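Local coordinates for Acarbose/maltose binding protein GacH (Streptomyces glaucescens, PDB 3K01) that binds acarbose as the solute receptor of an ABC transporter, and probably binds maltose as well, at residues 72-77 / 83-88; 125-130 / 135-140; 182-187 / 226-231; 244-249 / 265-270; 376-381 / 401-406. All blocks are in the same frame, centred on the assembly; numbering follows the deposited sequence. Where two conformers were deposited one is given.

Contact 1: residues 72-77 / 83-88; sequences AKFKNA and GAPDVM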
# COMPACT_ATOMS: atom_id res chain seq x y z
N ALA A 72 -12.48 12.46 -4.55
CA ALA A 72 -13.71 13.14 -4.93
C ALA A 72 -13.45 14.56 -5.45
O ALA A 72 -14.07 14.99 -6.41
CB ALA A 72 -14.69 13.17 -3.76
N LYS A 73 -12.52 15.28 -4.83
CA LYS A 73 -12.23 16.64 -5.27
C LYS A 73 -11.73 16.64 -6.72
O LYS A 73 -12.13 17.46 -7.54
CB LYS A 73 -11.21 17.28 -4.34
CG LYS A 73 -11.03 18.79 -4.51
CD LYS A 73 -9.85 19.31 -3.71
CE LYS A 73 -9.63 20.83 -3.86
NZ LYS A 73 -10.77 21.63 -3.37
N PHE A 74 -10.87 15.68 -7.04
CA PHE A 74 -10.29 15.61 -8.38
C PHE A 74 -11.36 15.22 -9.39
O PHE A 74 -11.49 15.85 -10.45
CB PHE A 74 -9.10 14.65 -8.45
CG PHE A 74 -8.54 14.49 -9.83
CD1 PHE A 74 -7.78 15.52 -10.38
CD2 PHE A 74 -8.79 13.36 -10.59
CE1 PHE A 74 -7.24 15.40 -11.66
CE2 PHE A 74 -8.26 13.23 -11.88
CZ PHE A 74 -7.49 14.27 -12.41
N LYS A 75 -12.16 14.22 -9.05
CA LYS A 75 -13.21 13.81 -9.97
C LYS A 75 -14.21 14.93 -10.22
O LYS A 75 -14.69 15.09 -11.34
CB LYS A 75 -13.92 12.56 -9.45
CG LYS A 75 -13.09 11.31 -9.57
CD LYS A 75 -13.91 10.09 -9.12
CE LYS A 75 -13.10 8.82 -9.29
NZ LYS A 75 -13.88 7.62 -8.89
N ASN A 76 -14.56 15.67 -9.18
CA ASN A 76 -15.52 16.76 -9.34
C ASN A 76 -14.98 17.89 -10.20
O ASN A 76 -15.71 18.44 -11.03
CB ASN A 76 -15.95 17.29 -7.97
CG ASN A 76 -16.80 16.28 -7.21
OD1 ASN A 76 -17.36 15.36 -7.79
ND2 ASN A 76 -16.85 16.44 -5.89
N ALA A 77 -13.72 18.24 -10.02
CA ALA A 77 -13.12 19.32 -10.81
C ALA A 77 -13.01 18.89 -12.27
O ALA A 77 -13.40 19.62 -13.17
CB ALA A 77 -11.74 19.69 -10.27
N GLY A 83 -11.06 24.00 -12.84
CA GLY A 83 -10.37 23.99 -11.55
C GLY A 83 -9.59 22.72 -11.27
O GLY A 83 -9.09 22.55 -10.14
N ALA A 84 -9.45 21.83 -12.25
CA ALA A 84 -8.67 20.61 -12.05
C ALA A 84 -7.18 20.96 -12.04
O ALA A 84 -6.73 21.86 -12.75
CB ALA A 84 -8.96 19.58 -13.13
N PRO A 85 -6.39 20.22 -11.26
CA PRO A 85 -4.95 20.47 -11.24
C PRO A 85 -4.33 19.98 -12.53
O PRO A 85 -4.94 19.18 -13.24
CB PRO A 85 -4.47 19.63 -10.05
CG PRO A 85 -5.44 18.47 -10.04
CD PRO A 85 -6.76 19.10 -10.38
N ASP A 86 -3.13 20.44 -12.84
CA ASP A 86 -2.36 19.84 -13.93
C ASP A 86 -1.79 18.47 -13.53
O ASP A 86 -1.75 17.56 -14.34
CB ASP A 86 -1.24 20.78 -14.37
CG ASP A 86 -1.78 22.09 -14.83
OD1 ASP A 86 -2.44 22.10 -15.89
OD2 ASP A 86 -1.61 23.09 -14.09
N VAL A 87 -1.30 18.40 -12.28
CA VAL A 87 -0.68 17.20 -11.78
C VAL A 87 -1.37 16.79 -10.48
O VAL A 87 -1.57 17.61 -9.59
CB VAL A 87 0.82 17.41 -11.55
CG1 VAL A 87 1.46 16.18 -10.88
CG2 VAL A 87 1.52 17.71 -12.89
N MET A 88 -1.72 15.51 -10.41
CA MET A 88 -2.47 14.98 -9.25
C MET A 88 -1.66 13.86 -8.63
O MET A 88 -1.28 12.90 -9.31
CB MET A 88 -3.81 14.42 -9.80
CG MET A 88 -4.74 13.76 -8.78
SD MET A 88 -5.25 14.98 -7.55
CE MET A 88 -5.95 13.90 -6.28

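Contact 2: residues 125-130 / 135-140; sequences ASTRYE and AVPQVI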
# COMPACT_ATOMS: atom_id res chain seq x y z
N ALA A 125 4.24 -1.26 -12.49
CA ALA A 125 2.99 -1.84 -12.95
C ALA A 125 1.77 -1.03 -12.54
O ALA A 125 0.79 -0.95 -13.27
CB ALA A 125 2.88 -3.26 -12.47
N SER A 126 1.83 -0.41 -11.35
CA SER A 126 0.70 0.37 -10.84
C SER A 126 0.41 1.62 -11.70
O SER A 126 -0.64 2.22 -11.55
CB SER A 126 0.95 0.83 -9.40
OG SER A 126 1.87 1.91 -9.33
N THR A 127 1.35 1.99 -12.59
CA THR A 127 1.14 3.18 -13.43
C THR A 127 0.39 2.88 -14.72
O THR A 127 0.08 3.81 -15.46
CB THR A 127 2.49 3.84 -13.80
OG1 THR A 127 3.20 3.01 -14.72
CG2 THR A 127 3.34 4.17 -12.57
N ARG A 128 0.08 1.61 -14.98
CA ARG A 128 -0.48 1.21 -16.28
C ARG A 128 -1.94 0.82 -16.16
O ARG A 128 -2.35 0.21 -15.15
CB ARG A 128 0.29 0.03 -16.86
CG ARG A 128 1.78 0.21 -16.92
CD ARG A 128 2.28 0.49 -18.28
NE ARG A 128 1.97 -0.56 -19.24
CZ ARG A 128 1.94 -0.33 -20.54
NH1 ARG A 128 2.21 0.89 -20.99
NH2 ARG A 128 1.65 -1.31 -21.39
N TYR A 129 -2.69 1.13 -17.20
CA TYR A 129 -4.11 0.79 -17.25
C TYR A 129 -4.40 0.44 -18.69
O TYR A 129 -4.18 1.26 -19.59
CB TYR A 129 -4.98 1.96 -16.80
CG TYR A 129 -6.47 1.69 -16.95
CD1 TYR A 129 -7.12 0.73 -16.18
CD2 TYR A 129 -7.23 2.39 -17.88
CE1 TYR A 129 -8.47 0.49 -16.34
CE2 TYR A 129 -8.58 2.17 -18.03
CZ TYR A 129 -9.19 1.20 -17.26
OH TYR A 129 -10.55 0.96 -17.38
N GLU A 130 -4.82 -0.82 -18.89
CA GLU A 130 -5.20 -1.35 -20.21
C GLU A 130 -4.16 -1.01 -21.27
O GLU A 130 -4.47 -0.49 -22.34
CB GLU A 130 -6.59 -0.85 -20.58
CG GLU A 130 -7.62 -1.36 -19.58
CD GLU A 130 -9.06 -1.12 -19.98
OE1 GLU A 130 -9.34 -0.20 -20.77
OE2 GLU A 130 -9.92 -1.85 -19.44
N ALA A 135 0.79 7.29 -15.23
CA ALA A 135 1.41 7.86 -14.04
C ALA A 135 2.88 7.56 -14.06
O ALA A 135 3.35 6.75 -14.86
CB ALA A 135 0.75 7.31 -12.74
N VAL A 136 3.59 8.18 -13.12
CA VAL A 136 4.96 7.80 -12.77
C VAL A 136 4.99 7.48 -11.26
O VAL A 136 4.28 8.10 -10.48
CB VAL A 136 6.02 8.88 -13.11
CG1 VAL A 136 6.11 9.06 -14.63
CG2 VAL A 136 5.69 10.23 -12.44
N PRO A 137 5.82 6.52 -10.85
CA PRO A 137 5.82 6.13 -9.42
C PRO A 137 6.49 7.14 -8.53
O PRO A 137 7.44 7.83 -8.93
CB PRO A 137 6.63 4.82 -9.42
CG PRO A 137 6.63 4.35 -10.86
CD PRO A 137 6.72 5.65 -11.62
N GLN A 138 6.02 7.21 -7.29
CA GLN A 138 6.58 8.14 -6.31
C GLN A 138 7.04 7.41 -5.04
O GLN A 138 8.24 7.36 -4.76
CB GLN A 138 5.59 9.24 -5.98
CG GLN A 138 6.19 10.34 -5.13
CD GLN A 138 5.14 11.22 -4.54
OE1 GLN A 138 4.18 10.71 -3.95
NE2 GLN A 138 5.27 12.55 -4.72
N VAL A 139 6.11 6.80 -4.29
CA VAL A 139 6.49 6.05 -3.09
C VAL A 139 5.70 4.75 -3.03
O VAL A 139 4.62 4.62 -3.63
CB VAL A 139 6.25 6.85 -1.78
CG1 VAL A 139 7.15 8.10 -1.69
CG2 VAL A 139 4.83 7.25 -1.65
N ILE A 140 6.24 3.77 -2.31
CA ILE A 140 5.59 2.46 -2.13
C ILE A 140 5.45 2.14 -0.65
O ILE A 140 6.26 2.60 0.15
CB ILE A 140 6.41 1.34 -2.86
CG1 ILE A 140 5.72 -0.04 -2.82
CG2 ILE A 140 7.85 1.27 -2.35
CD1 ILE A 140 6.17 -0.96 -3.95
O HOH W 1 5.60 5.19 -15.17

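Contact 3: residues 182-187 / 226-231; sequences LYLRGD and KDLVDS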
# COMPACT_ATOMS: atom_id res chain seq x y z
N LEU A 182 -0.38 -13.52 18.03
CA LEU A 182 -0.69 -12.58 16.95
C LEU A 182 -1.99 -11.84 17.22
O LEU A 182 -2.99 -12.44 17.63
CB LEU A 182 -0.84 -13.39 15.65
CG LEU A 182 -1.21 -12.64 14.37
CD1 LEU A 182 -0.13 -11.64 13.94
CD2 LEU A 182 -1.55 -13.57 13.22
N TYR A 183 -2.01 -10.54 16.91
CA TYR A 183 -3.29 -9.85 16.72
C TYR A 183 -3.63 -9.90 15.26
O TYR A 183 -2.86 -9.39 14.46
CB TYR A 183 -3.27 -8.39 17.20
CG TYR A 183 -4.66 -7.82 17.17
CD1 TYR A 183 -5.46 -7.84 18.30
CD2 TYR A 183 -5.22 -7.35 15.99
CE1 TYR A 183 -6.77 -7.37 18.27
CE2 TYR A 183 -6.52 -6.86 15.96
CZ TYR A 183 -7.27 -6.88 17.08
OH TYR A 183 -8.56 -6.42 17.00
N LEU A 184 -4.73 -10.58 14.90
CA LEU A 184 -5.15 -10.72 13.51
C LEU A 184 -6.21 -9.67 13.28
O LEU A 184 -7.28 -9.72 13.91
CB LEU A 184 -5.67 -12.14 13.28
CG LEU A 184 -6.12 -12.45 11.84
CD1 LEU A 184 -5.85 -13.88 11.51
CD2 LEU A 184 -7.60 -12.15 11.63
N ARG A 185 -5.94 -8.70 12.42
CA ARG A 185 -6.91 -7.64 12.16
C ARG A 185 -8.10 -8.22 11.41
O ARG A 185 -7.95 -8.72 10.30
CB ARG A 185 -6.26 -6.53 11.32
CG ARG A 185 -7.19 -5.43 10.85
CD ARG A 185 -7.24 -4.37 11.89
NE ARG A 185 -8.04 -3.17 11.54
CZ ARG A 185 -7.61 -2.10 10.89
NH1 ARG A 185 -6.37 -2.02 10.43
NH2 ARG A 185 -8.45 -1.08 10.70
N GLY A 186 -9.29 -8.13 12.01
CA GLY A 186 -10.44 -8.82 11.45
C GLY A 186 -11.47 -7.95 10.77
O GLY A 186 -12.43 -8.48 10.24
N ASP A 187 -11.31 -6.62 10.85
CA ASP A 187 -12.38 -5.72 10.43
C ASP A 187 -11.97 -4.87 9.25
O ASP A 187 -12.70 -3.92 8.91
CB ASP A 187 -12.83 -4.81 11.59
CG ASP A 187 -11.76 -3.81 12.01
OD1 ASP A 187 -10.57 -4.10 11.82
OD2 ASP A 187 -12.11 -2.72 12.56
N LYS A 226 -9.61 -18.16 10.24
CA LYS A 226 -10.43 -18.73 11.31
C LYS A 226 -9.64 -19.72 12.16
O LYS A 226 -9.80 -19.75 13.39
CB LYS A 226 -11.65 -19.42 10.69
CG LYS A 226 -12.72 -19.90 11.71
CD LYS A 226 -13.15 -18.80 12.65
CE LYS A 226 -14.43 -19.18 13.40
NZ LYS A 226 -14.72 -18.24 14.54
N ASP A 227 -8.77 -20.50 11.54
CA ASP A 227 -7.93 -21.42 12.27
C ASP A 227 -6.98 -20.67 13.20
O ASP A 227 -6.72 -21.14 14.32
CB ASP A 227 -7.12 -22.34 11.33
CG ASP A 227 -6.10 -23.19 12.08
OD1 ASP A 227 -6.51 -24.12 12.78
OD2 ASP A 227 -4.91 -22.91 11.94
N LEU A 228 -6.43 -19.55 12.76
CA LEU A 228 -5.52 -18.82 13.64
C LEU A 228 -6.20 -18.38 14.92
O LEU A 228 -5.64 -18.46 16.02
CB LEU A 228 -4.95 -17.63 12.88
CG LEU A 228 -3.81 -18.01 11.93
CD1 LEU A 228 -3.43 -16.84 11.04
CD2 LEU A 228 -2.55 -18.43 12.70
N VAL A 229 -7.45 -17.98 14.82
CA VAL A 229 -8.19 -17.57 16.01
C VAL A 229 -8.69 -18.78 16.80
O VAL A 229 -8.51 -18.84 18.03
CB VAL A 229 -9.35 -16.59 15.63
CG1 VAL A 229 -10.11 -16.19 16.85
CG2 VAL A 229 -8.79 -15.33 14.92
N ASP A 230 -9.23 -19.79 16.13
CA ASP A 230 -9.75 -20.97 16.83
C ASP A 230 -8.65 -21.65 17.63
O ASP A 230 -8.90 -22.13 18.74
CB ASP A 230 -10.25 -22.02 15.85
CG ASP A 230 -11.60 -21.72 15.30
OD1 ASP A 230 -12.32 -20.84 15.82
OD2 ASP A 230 -11.94 -22.44 14.32
N SER A 231 -7.45 -21.72 17.06
CA SER A 231 -6.33 -22.42 17.70
C SER A 231 -5.70 -21.60 18.80
O SER A 231 -4.79 -22.10 19.48
CB SER A 231 -5.25 -22.74 16.67
OG SER A 231 -4.65 -21.53 16.21

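Contact 4: residues 244-249 / 265-270; sequences NMQNAF and EDVKAG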
# COMPACT_ATOMS: atom_id res chain seq x y z
N ASN A 244 -7.81 -1.60 18.68
CA ASN A 244 -7.63 -2.85 19.41
C ASN A 244 -6.27 -3.49 19.07
O ASN A 244 -5.56 -4.00 19.95
CB ASN A 244 -8.78 -3.84 19.11
CG ASN A 244 -10.05 -3.53 19.90
OD1 ASN A 244 -11.17 -3.60 19.35
ND2 ASN A 244 -9.90 -3.22 21.15
N MET A 245 -5.91 -3.46 17.80
CA MET A 245 -4.64 -4.04 17.38
C MET A 245 -3.46 -3.26 17.96
O MET A 245 -2.57 -3.86 18.56
CB MET A 245 -4.56 -4.00 15.86
CG MET A 245 -3.26 -4.54 15.34
SD MET A 245 -3.28 -4.91 13.59
CE MET A 245 -3.67 -3.28 12.95
N GLN A 246 -3.47 -1.94 17.82
CA GLN A 246 -2.39 -1.12 18.36
C GLN A 246 -2.28 -1.28 19.87
O GLN A 246 -1.18 -1.45 20.39
CB GLN A 246 -2.57 0.36 18.01
CG GLN A 246 -2.46 0.66 16.51
CD GLN A 246 -1.11 0.27 15.96
OE1 GLN A 246 -0.95 -0.79 15.35
NE2 GLN A 246 -0.13 1.12 16.21
N ASN A 247 -3.40 -1.29 20.57
CA ASN A 247 -3.34 -1.41 22.03
C ASN A 247 -2.79 -2.78 22.42
O ASN A 247 -2.00 -2.90 23.37
CB ASN A 247 -4.73 -1.22 22.66
CG ASN A 247 -5.24 0.21 22.53
OD1 ASN A 247 -4.49 1.13 22.27
ND2 ASN A 247 -6.55 0.38 22.66
N ALA A 248 -3.21 -3.82 21.71
CA ALA A 248 -2.74 -5.18 22.01
C ALA A 248 -1.24 -5.28 21.79
O ALA A 248 -0.52 -5.92 22.61
CB ALA A 248 -3.48 -6.22 21.17
N PHE A 249 -0.75 -4.73 20.69
CA PHE A 249 0.66 -4.88 20.39
C PHE A 249 1.52 -3.98 21.30
O PHE A 249 2.57 -4.41 21.80
CB PHE A 249 0.93 -4.58 18.92
CG PHE A 249 2.34 -4.81 18.50
CD1 PHE A 249 2.78 -6.10 18.25
CD2 PHE A 249 3.24 -3.77 18.43
CE1 PHE A 249 4.10 -6.32 17.85
CE2 PHE A 249 4.57 -4.01 18.04
CZ PHE A 249 5.00 -5.29 17.76
N GLU A 265 5.45 5.07 14.35
CA GLU A 265 5.56 6.07 15.41
C GLU A 265 4.64 5.76 16.58
O GLU A 265 5.03 5.89 17.75
CB GLU A 265 5.36 7.48 14.86
CG GLU A 265 6.53 7.91 13.97
CD GLU A 265 7.87 7.88 14.70
OE1 GLU A 265 7.95 8.47 15.79
OE2 GLU A 265 8.84 7.24 14.22
N ASP A 266 3.41 5.31 16.29
CA ASP A 266 2.52 4.94 17.37
C ASP A 266 3.09 3.78 18.19
O ASP A 266 3.00 3.78 19.43
CB ASP A 266 1.13 4.61 16.81
CG ASP A 266 0.10 4.36 17.90
OD1 ASP A 266 0.04 5.11 18.89
OD2 ASP A 266 -0.66 3.38 17.79
N VAL A 267 3.68 2.79 17.53
CA VAL A 267 4.24 1.65 18.25
C VAL A 267 5.34 2.14 19.19
O VAL A 267 5.46 1.69 20.33
CB VAL A 267 4.78 0.56 17.29
CG1 VAL A 267 5.69 -0.42 18.04
CG2 VAL A 267 3.60 -0.13 16.60
N LYS A 268 6.17 3.05 18.70
CA LYS A 268 7.28 3.57 19.51
C LYS A 268 6.82 4.34 20.74
O LYS A 268 7.60 4.55 21.67
CB LYS A 268 8.18 4.45 18.67
CG LYS A 268 9.03 3.78 17.65
CD LYS A 268 9.85 4.94 17.11
CE LYS A 268 10.63 4.64 15.93
NZ LYS A 268 11.11 5.99 15.49
N ALA A 269 5.56 4.75 20.76
CA ALA A 269 4.98 5.39 21.95
C ALA A 269 4.40 4.37 22.93
O ALA A 269 3.87 4.72 23.98
CB ALA A 269 3.90 6.38 21.52
N GLY A 270 4.47 3.08 22.59
CA GLY A 270 3.86 2.02 23.39
C GLY A 270 4.68 1.62 24.59
O GLY A 270 5.92 1.75 24.59

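Contact 5: residues 376-381 / 401-406; sequences FEPIRL and GDAYRK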
# COMPACT_ATOMS: atom_id res chain seq x y z
N PHE A 376 -12.77 -4.60 -2.27
CA PHE A 376 -12.49 -4.76 -0.84
C PHE A 376 -13.74 -5.03 -0.01
O PHE A 376 -13.69 -5.82 0.93
CB PHE A 376 -11.74 -3.53 -0.32
CG PHE A 376 -10.29 -3.51 -0.72
CD1 PHE A 376 -9.38 -4.38 -0.13
CD2 PHE A 376 -9.86 -2.63 -1.70
CE1 PHE A 376 -8.04 -4.37 -0.49
CE2 PHE A 376 -8.52 -2.62 -2.09
CZ PHE A 376 -7.61 -3.48 -1.49
N GLU A 377 -14.86 -4.39 -0.33
CA GLU A 377 -16.03 -4.53 0.52
C GLU A 377 -16.54 -5.98 0.65
O GLU A 377 -16.86 -6.40 1.75
CB GLU A 377 -17.14 -3.55 0.11
CG GLU A 377 -18.42 -3.76 0.89
CD GLU A 377 -18.33 -3.29 2.34
OE1 GLU A 377 -17.27 -2.90 2.84
OE2 GLU A 377 -19.36 -3.34 3.03
N PRO A 378 -16.60 -6.75 -0.45
CA PRO A 378 -17.04 -8.14 -0.27
C PRO A 378 -16.12 -8.94 0.63
O PRO A 378 -16.58 -9.75 1.44
CB PRO A 378 -17.07 -8.70 -1.70
CG PRO A 378 -17.31 -7.45 -2.56
CD PRO A 378 -16.44 -6.41 -1.88
N ILE A 379 -14.81 -8.70 0.54
CA ILE A 379 -13.88 -9.35 1.46
C ILE A 379 -14.16 -8.92 2.90
O ILE A 379 -14.15 -9.75 3.80
CB ILE A 379 -12.44 -9.01 1.10
CG1 ILE A 379 -12.07 -9.60 -0.25
CG2 ILE A 379 -11.45 -9.48 2.21
CD1 ILE A 379 -10.68 -9.18 -0.74
N ARG A 380 -14.37 -7.63 3.13
CA ARG A 380 -14.60 -7.17 4.49
C ARG A 380 -15.79 -7.91 5.10
O ARG A 380 -15.71 -8.43 6.21
CB ARG A 380 -14.88 -5.68 4.54
CG ARG A 380 -15.04 -5.18 5.99
CD ARG A 380 -15.71 -3.83 6.05
NE ARG A 380 -17.08 -3.93 5.52
CZ ARG A 380 -18.11 -4.47 6.18
NH1 ARG A 380 -17.97 -4.94 7.42
NH2 ARG A 380 -19.28 -4.56 5.57
N LEU A 381 -16.90 -7.96 4.36
CA LEU A 381 -18.10 -8.59 4.87
C LEU A 381 -17.90 -10.08 5.14
O LEU A 381 -18.27 -10.59 6.23
CB LEU A 381 -19.22 -8.38 3.86
CG LEU A 381 -20.57 -8.98 4.27
CD1 LEU A 381 -21.07 -8.43 5.60
CD2 LEU A 381 -21.56 -8.74 3.16
N GLY A 401 -16.79 -14.26 -4.59
CA GLY A 401 -16.73 -14.43 -6.05
C GLY A 401 -18.00 -13.95 -6.73
O GLY A 401 -17.95 -13.31 -7.78
N ASP A 402 -19.16 -14.25 -6.13
CA ASP A 402 -20.42 -13.82 -6.71
C ASP A 402 -20.51 -12.31 -6.72
O ASP A 402 -20.96 -11.72 -7.70
CB ASP A 402 -21.61 -14.39 -5.94
CG ASP A 402 -21.83 -15.86 -6.21
OD1 ASP A 402 -21.15 -16.43 -7.09
OD2 ASP A 402 -22.69 -16.44 -5.52
N ALA A 403 -20.08 -11.66 -5.62
CA ALA A 403 -20.10 -10.21 -5.56
C ALA A 403 -19.16 -9.67 -6.64
O ALA A 403 -19.49 -8.66 -7.30
CB ALA A 403 -19.69 -9.72 -4.17
N TYR A 404 -18.01 -10.30 -6.85
CA TYR A 404 -17.08 -9.81 -7.90
C TYR A 404 -17.70 -9.97 -9.29
O TYR A 404 -17.58 -9.04 -10.11
CB TYR A 404 -15.75 -10.54 -7.86
CG TYR A 404 -14.82 -10.14 -6.73
CD1 TYR A 404 -15.26 -9.37 -5.66
CD2 TYR A 404 -13.53 -10.59 -6.72
CE1 TYR A 404 -14.37 -9.04 -4.61
CE2 TYR A 404 -12.65 -10.28 -5.68
CZ TYR A 404 -13.07 -9.49 -4.66
OH TYR A 404 -12.20 -9.17 -3.64
N ARG A 405 -18.35 -11.09 -9.59
CA ARG A 405 -18.99 -11.26 -10.91
C ARG A 405 -20.08 -10.22 -11.13
O ARG A 405 -20.29 -9.74 -12.25
CB ARG A 405 -19.52 -12.69 -11.09
CG ARG A 405 -18.38 -13.70 -11.15
CD ARG A 405 -18.80 -15.15 -11.38
NE ARG A 405 -17.62 -16.01 -11.26
CZ ARG A 405 -17.18 -16.55 -10.12
NH1 ARG A 405 -17.87 -16.37 -9.00
NH2 ARG A 405 -16.09 -17.30 -10.10
N LYS A 406 -20.78 -9.83 -10.07
CA LYS A 406 -21.80 -8.80 -10.18
C LYS A 406 -21.20 -7.42 -10.43
O LYS A 406 -21.75 -6.62 -11.21
CB LYS A 406 -22.69 -8.79 -8.94
CG LYS A 406 -23.69 -9.92 -8.90
CD LYS A 406 -24.43 -9.95 -7.58
CE LYS A 406 -25.69 -10.81 -7.66
NZ LYS A 406 -25.38 -12.27 -7.66

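Contact 1: residues 72-77 / 83-88
Phe-74 and Met-88 each set out with CG anti to the backbone N (chi1 176° and 178°), which carries the ring off helix 67-79 and the thioether off strand 87-91 into one common layer. A bend at chi2 (63°) then folds the methionine chain over the ring. Its CG lies above one face, 4.1 Å from the centroid of the Phe-74 ring, displaced toward the rim in a CH-pi contact. The sulfur sits obliquely beyond it as a Met-aromatic partner, with SD of Met-88 3.8 Å from CD1 of Phe-74. Pro-85 approaches differently: its CD meets the ring edge in plane, 3.7 Å from CD1 of Phe-74, so face and edge are covered by two residues of the same short segment. One helical turn on, Ala-77 faces Ala-84, and the small side chains (CB to CB 4.0 Å) let the two backbones come close, with CA atoms 4.8 Å apart. Phe-98 of helix 92-100 also meets the Phe-74 ring, and Trp-33 of the neighbouring parallel strand touches Pro-85 and Met-88. The helix and strand belong to a beta-alpha-beta crossover running from strand 58-64 to strand 87-91. Carbon and sulfur alone meet between the side chains here, implying that helix and sheet are joined by shape and dispersion, with CH-pi and Met-aromatic contacts as the more specific element.

Contact 2: residues 125-130 / 135-140
Thr-127 supplies the apolar part of this contact almost single-handedly, meeting Ala-135 and Pro-137. Its methyl CG2 reaches the proline ring obliquely, 3.7 Å from CG of Pro-137, while CB of Thr-127 stands 4.0 Å from CB of Ala-135. The branched carbon also presses on the backbone: CB of Thr-127 is only 3.2 Å from O of Ala-135, a snug fit of a CH group against a carbonyl oxygen. With chi1 at 70°, the hydroxyl sits between the backbone N and the carbonyl carbon, and this leaves the methyl beside the backbone N, turned to the proline. These residues close the base of a beta hairpin formed by strands 128-129 and 132-148, where a type I turn from Ala-125 to Arg-128 brings the chain out of helix 121-125. Thr-127 and Tyr-134 are bonded through their backbones within the hairpin, and Val-136 bonds to Leu-300 of strand 293-302. Farther along the long strand, Gln-138 and Val-139 both face Trp-298 in a classic beta bulge. Polar links across the two segments run through water. One water donates to O of Ala-135 at 2.8 Å and makes a weak bond to OG1 of Thr-127. The main partner of that hydroxyl is the carbonyl of Ala-124, one turn back, so the threonine side chain is held on the helix side while its methyl serves the strand.

Contact 3: residues 182-187 / 226-231
Leu-182 and Leu-184 meet Leu-228 chiefly through their methyls, and the Arg-185 guanidinium and the Asp-187 carboxylate lie away from this apolar meeting. The guanidinium turns NE toward the carboxylate of Asp-187, whose OD1 accepts on its syn lone pair at 2.7 Å from that NE. The oxygen stands 19° out of the guanidinium plane, and Trp-191 adds a cation-pi partner to the same arginine. In the leucine contact itself, the side chains of Leu-184 and Leu-228 cross at about a right angle, with CD1 of Leu-184 3.9 Å from CD1 of Leu-228. Leu-182 comes up more loosely, its CD2 4.4 Å from that same CD1 of Leu-228. Carrying CG anti to the backbone N (chi1 -179°), Leu-184 sends its branch across to the helix. Tyr-195 and Ala-234 touch both Leu-184 and Leu-228, adding to the apolar layer. Near the C-terminal end of the helix, the carbonyl of Asp-227 accepts both N and OG of Ser-231, from opposite faces of its plane, which pins the serine as the chain turns toward strand 234-235. The leucines thus pack helix 216-230 onto the parallel strands 180-183 and 234-235, as in the alpha/beta lobes of bacterial solute-binding proteins.

Contact 4: residues 244-249 / 265-270
A mixed polar and apolar contact joins two helices, 241-251 and 264-268, that lead into and out of strand 254-259, with Gln-246 and Phe-249 on the first meeting Asp-266 and Val-267 on the second. The polar half is one nearly straight bond: NE2 of Gln-246 donates to OD2 of Asp-266 at 2.8 Å with an N-H...O angle of 173°. The acceptor lies in the amide plane, yet the donor comes to the carboxylate from its anti side, and the two planes differ by 35°. A bend at chi2 (-60°) folds the glutamine toward this oxygen. The other oxygen, OD1, pairs with Lys-250, so both oxygens are engaged, and the lysine probably offsets part of the negative charge. In the apolar half, CG1 of Val-267 meets the Phe-249 ring at its edge, in plane, 3.8 Å from CE2 of Phe-249. Gln-246 and Val-267 both touch Met-257 of the intervening strand, a helix-strand-helix packing of the kind that builds alpha/beta domains.

Contact 5: residues 376-381 / 401-406
Pro-378 points its ring at Ala-403 and at the edge of Tyr-404, the three making the centre of the contact. CG of Pro-378 rests 3.7 Å from CB of Ala-403 and, in the plane of the tyrosine ring, 3.9 Å from CE1 of Tyr-404. The proline and tyrosine side chains are set at a slant to each other, and it is the aromatic edge that the pyrrolidine meets. Tyr-404 then continues past it: with CG anti to the carbonyl carbon (chi1 -74°), the ring extends toward the partner helix and brings its hydroxyl over the end of Ile-379. There OH of Tyr-404 lies 3.3 Å from CD1 of Ile-379, a close packing contact. One phenol group is thus hydrogen-bonded to the carbonyl of Leu-375 and packs on the side chain of Ile-379. On the outer surface Arg-380 grips Glu-377 side-on, NE and NH2 each taking one carboxylate oxygen from above its plane. The segment axes approach to 9.4 Å and run nearly opposite, at 160°. Helices 376-387 and 393-407, joined by a short connection, thus form an antiparallel alpha-helical hairpin near the C-terminus of the chain.

The five contacts illustrate how a two-lobed receptor distributes its packing. Contacts 1 and 2 lie about 18 Å apart, centre to centre, and share a sheet; contact 3 lies about 40 Å from contact 1, centre to centre, on the opposite side of the chain's centre. Contacts 3 and 4 touch directly, since Tyr-183 packs on Asn-244, Met-245 and Ala-248 and Arg-185 on Met-245, which packs helix 241-251 onto strand 180-183 and the residues that follow it. Contact 5 meets contact 3 only lightly, through Asp-187 and Arg-380. In solute-binding proteins of this family, the sugar is usually held in the cleft between lobes; these contacts are packing within the protein framework.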